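Local coordinates for GCN5-related N-acetyltransferase (Kribbella flavida, PDB 4MY0), which binds acetyl-coenzyme A and probably transfers its acetyl group to an amine, perhaps that of an aminoglycoside, as GCN5-related N-acetyltransferases do, at residues 20-25 against 30-35; 156-161 against 236-241; 304-309 against 329-334. All blocks are in the same frame, centred on the assembly; numbering follows the deposited sequence.

How the interactions relate
The three contacts follow one another along the chain without overlapping and stand far apart: their centres are about 42 Å (interactions 1 and 2), about 45 Å (1 and 3) and about 48 Å (2 and 3) from each other, and no two touch. Interaction 1 joins helix 18-26 to the turn leading into helix 34-49, in the N-terminal acetyltransferase range. Interaction 2 sets the loop before strand 161-162 against helix 233-244, which falls in the second acetyltransferase range. Interaction 3 lies in the five-stranded sheet of the sterol carrier protein range, across the chain's centre from both others. Each therefore reports on a separate part of the fold, and only interaction 3 is far from the annotated sites.

Interaction 1. Residues 20-25 against 30-35; sequences DVLRVR and GLLAAG
Arg25 lays one face of its guanidinium against the branched end of Leu32, in the connection between helix 18-26 and helix 34-49 of the N-terminal GNAT domain. The evidence for a face contact is that Leu32 CG stands 3.5 Å above the guanidinium plane, displaced toward the rim, and is 3.5 Å from Arg25 NH2. Leu32 CD2 lies 3.9 Å from Arg25 NH1, which places it over the same terminal part of the group. The two side chains cross at about a right angle. Arg25 can span the gap because CG is anti to the backbone N (chi1 -175°) and the chain then runs extended from CG to NE. A different approach occurs at the guanidinium edge: the carbonyl O of Gly30 lies near the plane, 3.0 Å from Arg25 NH2. Carbonyl and leucine thus occupy distinct positions, one at the rim and the other above it. An alanine at Leu32 would remove the branch over the guanidinium, and this is likely to leave the Arg25 head less restrained and a gap beside Leu22. Helix 34-49 closes in from beyond the turn, with Trp40 touching both Leu22 and Arg25. The contact is superficial, and the Arg25 side chain remains about 9 Å from the bound cofactor, so these residues border that region without reaching the ligand. One helical turn before Arg25, Leu22 meets Leu32 crosswise, with Leu22 CD2 4.2 Å from Leu32 CD1.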
loop_
_atom_site.group_PDB
_atom_site.type_symbol
_atom_site.label_atom_id
_atom_site.label_comp_id
_atom_site.label_asym_id
_atom_site.label_seq_id
_atom_site.Cartn_x
_atom_site.Cartn_y
_atom_site.Cartn_z
ATOM N N ASP C 20 -4.243 10.524 -38.068
ATOM C CA ASP C 20 -3.385 9.343 -38.193
ATOM C C ASP C 20 -2.246 9.339 -37.168
ATOM O O ASP C 20 -1.930 8.291 -36.583
ATOM C CB ASP C 20 -2.834 9.225 -39.616
ATOM C CG ASP C 20 -3.935 9.040 -40.650
ATOM O OD1 ASP C 20 -4.359 7.881 -40.854
ATOM O OD2 ASP C 20 -4.380 10.050 -41.249
ATOM N N VAL C 21 -1.625 10.497 -36.945
ATOM C CA VAL C 21 -0.589 10.582 -35.914
ATOM C C VAL C 21 -1.189 10.224 -34.557
ATOM O O VAL C 21 -0.572 9.506 -33.772
ATOM C CB VAL C 21 0.053 11.974 -35.864
ATOM C CG1 VAL C 21 0.984 12.085 -34.653
ATOM C CG2 VAL C 21 0.819 12.248 -37.165
ATOM N N LEU C 22 -2.408 10.705 -34.295
ATOM C CA LEU C 22 -3.106 10.368 -33.053
ATOM C C LEU C 22 -3.327 8.865 -32.863
ATOM O O LEU C 22 -3.253 8.379 -31.730
ATOM C CB LEU C 22 -4.439 11.109 -32.944
ATOM C CG LEU C 22 -4.306 12.569 -32.527
ATOM C CD1 LEU C 22 -5.657 13.252 -32.573
ATOM C CD2 LEU C 22 -3.701 12.665 -31.139
ATOM N N ARG C 23 -3.605 8.137 -33.952
ATOM C CA ARG C 23 -3.714 6.677 -33.870
ATOM C C ARG C 23 -2.399 6.072 -33.414
ATOM O O ARG C 23 -2.374 5.227 -32.519
ATOM C CB ARG C 23 -4.103 6.051 -35.214
ATOM C CG ARG C 23 -4.350 4.522 -35.117
ATOM C CD ARG C 23 -3.890 3.741 -36.356
ATOM N NE ARG C 23 -4.425 4.323 -37.585
ATOM C CZ ARG C 23 -3.690 4.943 -38.505
ATOM N NH1 ARG C 23 -2.376 5.037 -38.362
ATOM N NH2 ARG C 23 -4.271 5.451 -39.583
ATOM N N VAL C 24 -1.301 6.495 -34.035
ATOM C CA VAL C 24 0.005 5.963 -33.670
ATOM C C VAL C 24 0.348 6.338 -32.223
ATOM O O VAL C 24 0.925 5.546 -31.476
ATOM C CB VAL C 24 1.107 6.468 -34.620
ATOM C CG1 VAL C 24 2.459 5.843 -34.250
ATOM C CG2 VAL C 24 0.752 6.144 -36.051
ATOM N N ARG C 25 -0.016 7.546 -31.826
ATOM C CA ARG C 25 0.246 7.986 -30.467
ATOM C C ARG C 25 -0.549 7.153 -29.460
ATOM O O ARG C 25 -0.009 6.745 -28.439
ATOM C CB ARG C 25 -0.098 9.470 -30.296
ATOM C CG ARG C 25 0.267 10.002 -28.923
ATOM C CD ARG C 25 -0.444 11.322 -28.580
ATOM N NE ARG C 25 -0.101 11.718 -27.217
ATOM C CZ ARG C 25 -0.627 11.153 -26.130
ATOM N NH1 ARG C 25 -0.241 11.556 -24.928
ATOM N NH2 ARG C 25 -1.528 10.177 -26.244
ATOM N N GLY C 30 -0.840 5.865 -24.912
ATOM C CA GLY C 30 -2.130 5.708 -24.274
ATOM C C GLY C 30 -3.159 6.617 -24.924
ATOM O O GLY C 30 -2.807 7.487 -25.725
ATOM N N LEU C 31 -4.423 6.432 -24.550
ATOM C CA LEU C 31 -5.542 7.154 -25.146
ATOM C C LEU C 31 -5.616 8.564 -24.588
ATOM O O LEU C 31 -5.279 8.789 -23.426
ATOM C CB LEU C 31 -6.852 6.429 -24.828
ATOM C CG LEU C 31 -6.842 4.907 -24.958
ATOM C CD1 LEU C 31 -8.128 4.307 -24.374
ATOM C CD2 LEU C 31 -6.643 4.492 -26.414
ATOM N N LEU C 32 -6.058 9.516 -25.407
ATOM C CA LEU C 32 -6.298 10.874 -24.922
ATOM C C LEU C 32 -7.766 11.085 -24.612
ATOM O O LEU C 32 -8.632 10.648 -25.370
ATOM C CB LEU C 32 -5.856 11.914 -25.949
ATOM C CG LEU C 32 -4.371 12.240 -25.970
ATOM C CD1 LEU C 32 -4.082 13.295 -27.018
ATOM C CD2 LEU C 32 -3.927 12.702 -24.595
ATOM N N ALA C 33 -8.044 11.760 -23.498
ATOM C CA ALA C 33 -9.410 12.169 -23.181
ATOM C C ALA C 33 -9.903 13.143 -24.255
ATOM O O ALA C 33 -9.096 13.722 -24.983
ATOM C CB ALA C 33 -9.468 12.807 -21.802
ATOM N N ALA C 34 -11.219 13.320 -24.358
ATOM C CA ALA C 34 -11.795 14.170 -25.399
ATOM C C ALA C 34 -11.267 15.608 -25.340
ATOM O O ALA C 34 -10.854 16.176 -26.357
ATOM C CB ALA C 34 -13.319 14.149 -25.321
ATOM N N GLY C 35 -11.267 16.186 -24.143
ATOM C CA GLY C 35 -10.807 17.551 -23.964
ATOM C C GLY C 35 -9.320 17.724 -24.217
ATOM O O GLY C 35 -8.861 18.818 -24.550
#

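Interaction 2. Residues 156-161 against 236-241; sequences REVAVR and ARALWA
Ala238 presents its methyl group to two valines, Val158 and Val160, where the loop leading to strand 161-162 runs past helix 233-244 of the second GNAT range. This is an apolar loop-on-helix contact, with no hydrogen bond between the two segments. The shorter approach is Val158 CB to Ala238 CB at 3.8 Å, and Val160 CG2 reaches the same methyl at 4.0 Å. Both valines direct their CB toward the helix, while Ala159 between them points away, so the loop offers one apolar flank. Alanine allows the close approach, since its CB is the whole side chain. In the next shell, strand 205-209 backs the valines: Val158 touches Ala209 and Val160 touches Tyr207. The helix also contributes beyond Ala238, with Ala234 and Thr235 against Val158 and Thr242 against Val160. Farther out, Arg161 forms backbone hydrogen bonds with Leu208, which fixes the loop where it enters strand 161-162. At the other end, the Arg156 carbonyl O accepts a hydrogen bond from Arg97 of the third subunit, so the loop also takes part in the assembly. On the helix, Leu239 packs on Leu228 of strand 222-230. Leu239 also meets the loop through CD2: with CG1 anti to the backbone N (chi1 174°), Val160 brings CG1 to 4.3 Å from Leu239 CD2.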
loop_
_atom_site.group_PDB
_atom_site.type_symbol
_atom_site.label_atom_id
_atom_site.label_comp_id
_atom_site.label_asym_id
_atom_site.label_seq_id
_atom_site.Cartn_x
_atom_site.Cartn_y
_atom_site.Cartn_z
ATOM N N ARG C 156 6.083 39.347 5.342
ATOM C CA ARG C 156 4.752 39.959 5.267
ATOM C C ARG C 156 4.788 41.367 4.669
ATOM O O ARG C 156 3.787 41.861 4.152
ATOM C CB ARG C 156 4.109 40.013 6.654
ATOM C CG ARG C 156 3.916 38.660 7.309
ATOM C CD ARG C 156 2.447 38.266 7.364
ATOM N NE ARG C 156 2.233 37.122 8.247
ATOM C CZ ARG C 156 2.102 37.219 9.567
ATOM N NH1 ARG C 156 1.911 36.129 10.303
ATOM N NH2 ARG C 156 2.167 38.408 10.156
ATOM N N GLU C 157 5.952 42.007 4.744
ATOM C CA GLU C 157 6.122 43.384 4.282
ATOM C C GLU C 157 6.282 43.481 2.756
ATOM O O GLU C 157 6.273 44.575 2.184
ATOM C CB GLU C 157 7.329 44.028 4.985
ATOM C CG GLU C 157 8.711 43.468 4.573
ATOM C CD GLU C 157 8.986 42.043 5.080
ATOM O OE1 GLU C 157 10.112 41.537 4.880
ATOM O OE2 GLU C 157 8.082 41.431 5.681
ATOM N N VAL C 158 6.416 42.336 2.093
ATOM C CA VAL C 158 6.588 42.333 0.642
ATOM C C VAL C 158 5.243 42.337 -0.077
ATOM O O VAL C 158 4.396 41.468 0.163
ATOM C CB VAL C 158 7.398 41.111 0.173
ATOM C CG1 VAL C 158 7.616 41.156 -1.342
ATOM C CG2 VAL C 158 8.725 41.043 0.906
ATOM N N ALA C 159 5.054 43.311 -0.967
ATOM C CA ALA C 159 3.874 43.353 -1.829
ATOM C C ALA C 159 3.881 42.170 -2.803
ATOM O O ALA C 159 4.816 42.004 -3.584
ATOM C CB ALA C 159 3.806 44.691 -2.591
ATOM N N VAL C 160 2.844 41.342 -2.724
ATOM C CA VAL C 160 2.673 40.190 -3.599
ATOM C C VAL C 160 1.273 40.269 -4.186
ATOM O O VAL C 160 0.309 40.390 -3.444
ATOM C CB VAL C 160 2.772 38.875 -2.814
ATOM C CG1 VAL C 160 2.448 37.701 -3.717
ATOM C CG2 VAL C 160 4.151 38.714 -2.222
ATOM N N ARG C 161 1.144 40.217 -5.507
ATOM C CA ARG C 161 -0.188 40.310 -6.095
ATOM C C ARG C 161 -0.465 39.142 -7.030
ATOM O O ARG C 161 0.459 38.491 -7.522
ATOM C CB ARG C 161 -0.371 41.640 -6.836
ATOM C CG ARG C 161 0.229 41.640 -8.211
ATOM C CD ARG C 161 -0.285 42.821 -9.049
ATOM N NE ARG C 161 -0.008 42.634 -10.472
ATOM C CZ ARG C 161 1.099 43.047 -11.075
ATOM N NH1 ARG C 161 1.271 42.844 -12.376
ATOM N NH2 ARG C 161 2.037 43.673 -10.377
ATOM N N ALA C 236 11.685 35.862 -1.386
ATOM C CA ALA C 236 11.626 34.400 -1.354
ATOM C C ALA C 236 10.718 33.936 -0.215
ATOM O O ALA C 236 9.853 33.074 -0.406
ATOM C CB ALA C 236 13.025 33.793 -1.229
ATOM N N ARG C 237 10.903 34.524 0.961
ATOM C CA ARG C 237 10.098 34.146 2.112
ATOM C C ARG C 237 8.621 34.391 1.818
ATOM O O ARG C 237 7.789 33.514 2.046
ATOM C CB ARG C 237 10.553 34.902 3.357
ATOM C CG ARG C 237 11.936 34.492 3.845
ATOM C CD ARG C 237 12.372 35.325 5.068
ATOM N NE ARG C 237 13.611 34.821 5.661
ATOM C CZ ARG C 237 13.672 33.771 6.480
ATOM N NH1 ARG C 237 12.566 33.115 6.809
ATOM N NH2 ARG C 237 14.835 33.379 6.979
ATOM N N ALA C 238 8.312 35.563 1.259
ATOM C CA ALA C 238 6.928 35.942 0.953
ATOM C C ALA C 238 6.251 34.996 -0.038
ATOM O O ALA C 238 5.079 34.649 0.132
ATOM C CB ALA C 238 6.870 37.385 0.429
ATOM N N LEU C 239 6.972 34.609 -1.086
ATOM C CA LEU C 239 6.389 33.764 -2.122
ATOM C C LEU C 239 6.213 32.332 -1.617
ATOM O O LEU C 239 5.184 31.709 -1.877
ATOM C CB LEU C 239 7.241 33.783 -3.388
ATOM C CG LEU C 239 7.309 35.104 -4.153
ATOM C CD1 LEU C 239 8.359 35.003 -5.227
ATOM C CD2 LEU C 239 5.959 35.463 -4.763
ATOM N N TRP C 240 7.203 31.805 -0.900
ATOM C CA TRP C 240 7.028 30.489 -0.264
ATOM C C TRP C 240 5.897 30.549 0.746
ATOM O O TRP C 240 5.130 29.604 0.883
ATOM C CB TRP C 240 8.314 30.004 0.415
ATOM C CG TRP C 240 9.314 29.475 -0.563
ATOM C CD1 TRP C 240 10.522 30.028 -0.890
ATOM C CD2 TRP C 240 9.182 28.293 -1.367
ATOM N NE1 TRP C 240 11.152 29.254 -1.848
ATOM C CE2 TRP C 240 10.344 28.193 -2.164
ATOM C CE3 TRP C 240 8.181 27.317 -1.504
ATOM C CZ2 TRP C 240 10.538 27.150 -3.080
ATOM C CZ3 TRP C 240 8.371 26.287 -2.405
ATOM C CH2 TRP C 240 9.542 26.204 -3.181
ATOM N N ALA C 241 5.794 31.662 1.465
ATOM C CA ALA C 241 4.746 31.770 2.475
ATOM C C ALA C 241 3.360 31.853 1.815
ATOM O O ALA C 241 2.381 31.343 2.358
ATOM C CB ALA C 241 5.006 32.954 3.408
#

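Interaction 3. Residues 304-309 against 329-334; sequences VDLLID and GELTPS
Asp305 OD2 accepts a hydrogen bond from Ser334 OG at 2.8 Å and also takes part in a salt bridge with Arg319 NE. The hydroxyl comes to the syn side of the carboxylate oxygen but 33° out of the carboxylate plane, so it meets OD2 obliquely. Ser334 reaches it with OG anti to its own backbone N (chi1 177°). The same hydroxyl is hydrogen-bonded to Arg336 N, which ties the turn after Ser334 to this site. The other carboxylate oxygen, Asp305 OD1, is engaged by Arg336 NH1 in a salt bridge and by His321 ND1 in a hydrogen bond. With both oxygens held, rotation of the carboxylate is probably restricted, and the two arginines would be expected to favour its ionised form. This polar cluster links strands 302-309 and 318-325 to the residues just past strand 328-333, at one side of the five-stranded sheet in the sterol carrier protein range. Strands 302-309 and 328-333 are not neighbours there: strand 318-325 lies between them and runs antiparallel to each, so the contact passes across an intervening strand. Arg319 and His321 belong to that middle strand, whose pairing with 302-309 (Val304 with Leu322, Leu306 with Trp320) brings them beside Asp305. The apolar half of the contact is carried by Leu306 and Leu331, whose methyls approach at 4.4 Å, CD1 to CD1. Their surroundings differ: Leu331 packs against Trp320 and Leu322 of the middle strand, while Leu306 touches Leu341 of strand 341-344 and Leu377 of helix 371-380.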
loop_
_atom_site.group_PDB
_atom_site.type_symbol
_atom_site.label_atom_id
_atom_site.label_comp_id
_atom_site.label_asym_id
_atom_site.label_seq_id
_atom_site.Cartn_x
_atom_site.Cartn_y
_atom_site.Cartn_z
ATOM N N VAL C 304 42.729 24.156 -25.681
ATOM C CA VAL C 304 42.766 22.699 -25.716
ATOM C C VAL C 304 42.239 22.206 -27.049
ATOM O O VAL C 304 41.221 22.705 -27.532
ATOM C CB VAL C 304 41.835 22.091 -24.627
ATOM C CG1 VAL C 304 41.796 20.583 -24.741
ATOM C CG2 VAL C 304 42.282 22.492 -23.237
ATOM N N ASP C 305 42.905 21.216 -27.634
ATOM C CA ASP C 305 42.365 20.575 -28.835
ATOM C C ASP C 305 41.364 19.460 -28.503
ATOM O O ASP C 305 41.485 18.781 -27.479
ATOM C CB ASP C 305 43.497 20.046 -29.727
ATOM C CG ASP C 305 44.081 21.124 -30.651
ATOM O OD1 ASP C 305 43.837 22.331 -30.411
ATOM O OD2 ASP C 305 44.792 20.762 -31.619
ATOM N N LEU C 306 40.366 19.293 -29.370
ATOM C CA LEU C 306 39.401 18.205 -29.269
ATOM C C LEU C 306 39.342 17.498 -30.614
ATOM O O LEU C 306 39.280 18.155 -31.660
ATOM C CB LEU C 306 38.011 18.751 -28.956
ATOM C CG LEU C 306 37.880 19.611 -27.709
ATOM C CD1 LEU C 306 36.441 20.073 -27.543
ATOM C CD2 LEU C 306 38.353 18.827 -26.484
ATOM N N LEU C 307 39.362 16.171 -30.592
ATOM C CA LEU C 307 39.146 15.395 -31.808
ATOM C C LEU C 307 37.733 14.823 -31.750
ATOM O O LEU C 307 37.433 13.974 -30.913
ATOM C CB LEU C 307 40.186 14.279 -31.961
ATOM C CG LEU C 307 40.006 13.409 -33.206
ATOM C CD1 LEU C 307 40.046 14.272 -34.475
ATOM C CD2 LEU C 307 41.046 12.308 -33.267
ATOM N N ILE C 308 36.858 15.317 -32.621
ATOM C CA ILE C 308 35.457 14.905 -32.609
ATOM C C ILE C 308 35.179 13.867 -33.691
ATOM O O ILE C 308 35.434 14.100 -34.876
ATOM C CB ILE C 308 34.516 16.116 -32.820
ATOM C CG1 ILE C 308 34.640 17.116 -31.663
ATOM C CG2 ILE C 308 33.064 15.655 -32.983
ATOM C CD1 ILE C 308 33.876 18.437 -31.910
ATOM N N ASP C 309 34.655 12.723 -33.273
ATOM C CA ASP C 309 34.252 11.660 -34.184
ATOM C C ASP C 309 32.721 11.602 -34.208
ATOM O O ASP C 309 32.119 10.890 -33.396
ATOM C CB ASP C 309 34.828 10.328 -33.675
ATOM C CG ASP C 309 34.364 9.130 -34.486
ATOM O OD1 ASP C 309 34.328 8.012 -33.926
ATOM O OD2 ASP C 309 34.040 9.299 -35.680
ATOM N N GLY C 329 33.634 31.488 -25.385
ATOM C CA GLY C 329 34.370 30.400 -26.007
ATOM C C GLY C 329 34.309 30.404 -27.526
ATOM O O GLY C 329 33.335 30.875 -28.119
ATOM N N GLU C 330 35.352 29.876 -28.159
ATOM C CA GLU C 330 35.361 29.700 -29.606
ATOM C C GLU C 330 35.981 28.363 -30.000
ATOM O O GLU C 330 36.992 27.945 -29.432
ATOM C CB GLU C 330 36.143 30.826 -30.287
ATOM C CG GLU C 330 35.824 30.957 -31.770
ATOM C CD GLU C 330 36.659 32.023 -32.470
ATOM O OE1 GLU C 330 36.345 32.345 -33.639
ATOM O OE2 GLU C 330 37.629 32.530 -31.861
ATOM N N LEU C 331 35.387 27.711 -30.995
ATOM C CA LEU C 331 35.894 26.442 -31.509
ATOM C C LEU C 331 36.319 26.607 -32.970
ATOM O O LEU C 331 35.490 26.920 -33.822
ATOM C CB LEU C 331 34.802 25.383 -31.410
ATOM C CG LEU C 331 35.212 23.917 -31.429
ATOM C CD1 LEU C 331 35.965 23.581 -30.147
ATOM C CD2 LEU C 331 33.979 23.032 -31.594
ATOM N N THR C 332 37.606 26.403 -33.258
ATOM C CA THR C 332 38.136 26.582 -34.612
ATOM C C THR C 332 38.904 25.338 -35.076
ATOM O O THR C 332 39.429 24.593 -34.246
ATOM C CB THR C 332 39.087 27.799 -34.689
ATOM O OG1 THR C 332 40.110 27.666 -33.696
ATOM C CG2 THR C 332 38.327 29.105 -34.464
ATOM N N PRO C 333 38.987 25.118 -36.404
ATOM C CA PRO C 333 39.721 23.960 -36.935
ATOM C C PRO C 333 41.191 23.955 -36.534
ATOM O O PRO C 333 41.804 25.025 -36.478
ATOM C CB PRO C 333 39.616 24.155 -38.451
ATOM C CG PRO C 333 38.353 24.931 -38.641
ATOM C CD PRO C 333 38.332 25.886 -37.481
ATOM N N SER C 334 41.747 22.772 -36.277
ATOM C CA SER C 334 43.165 22.644 -35.915
ATOM C C SER C 334 43.907 21.757 -36.912
ATOM O O SER C 334 43.378 20.730 -37.333
ATOM C CB SER C 334 43.309 22.052 -34.505
ATOM O OG SER C 334 44.677 21.859 -34.158
#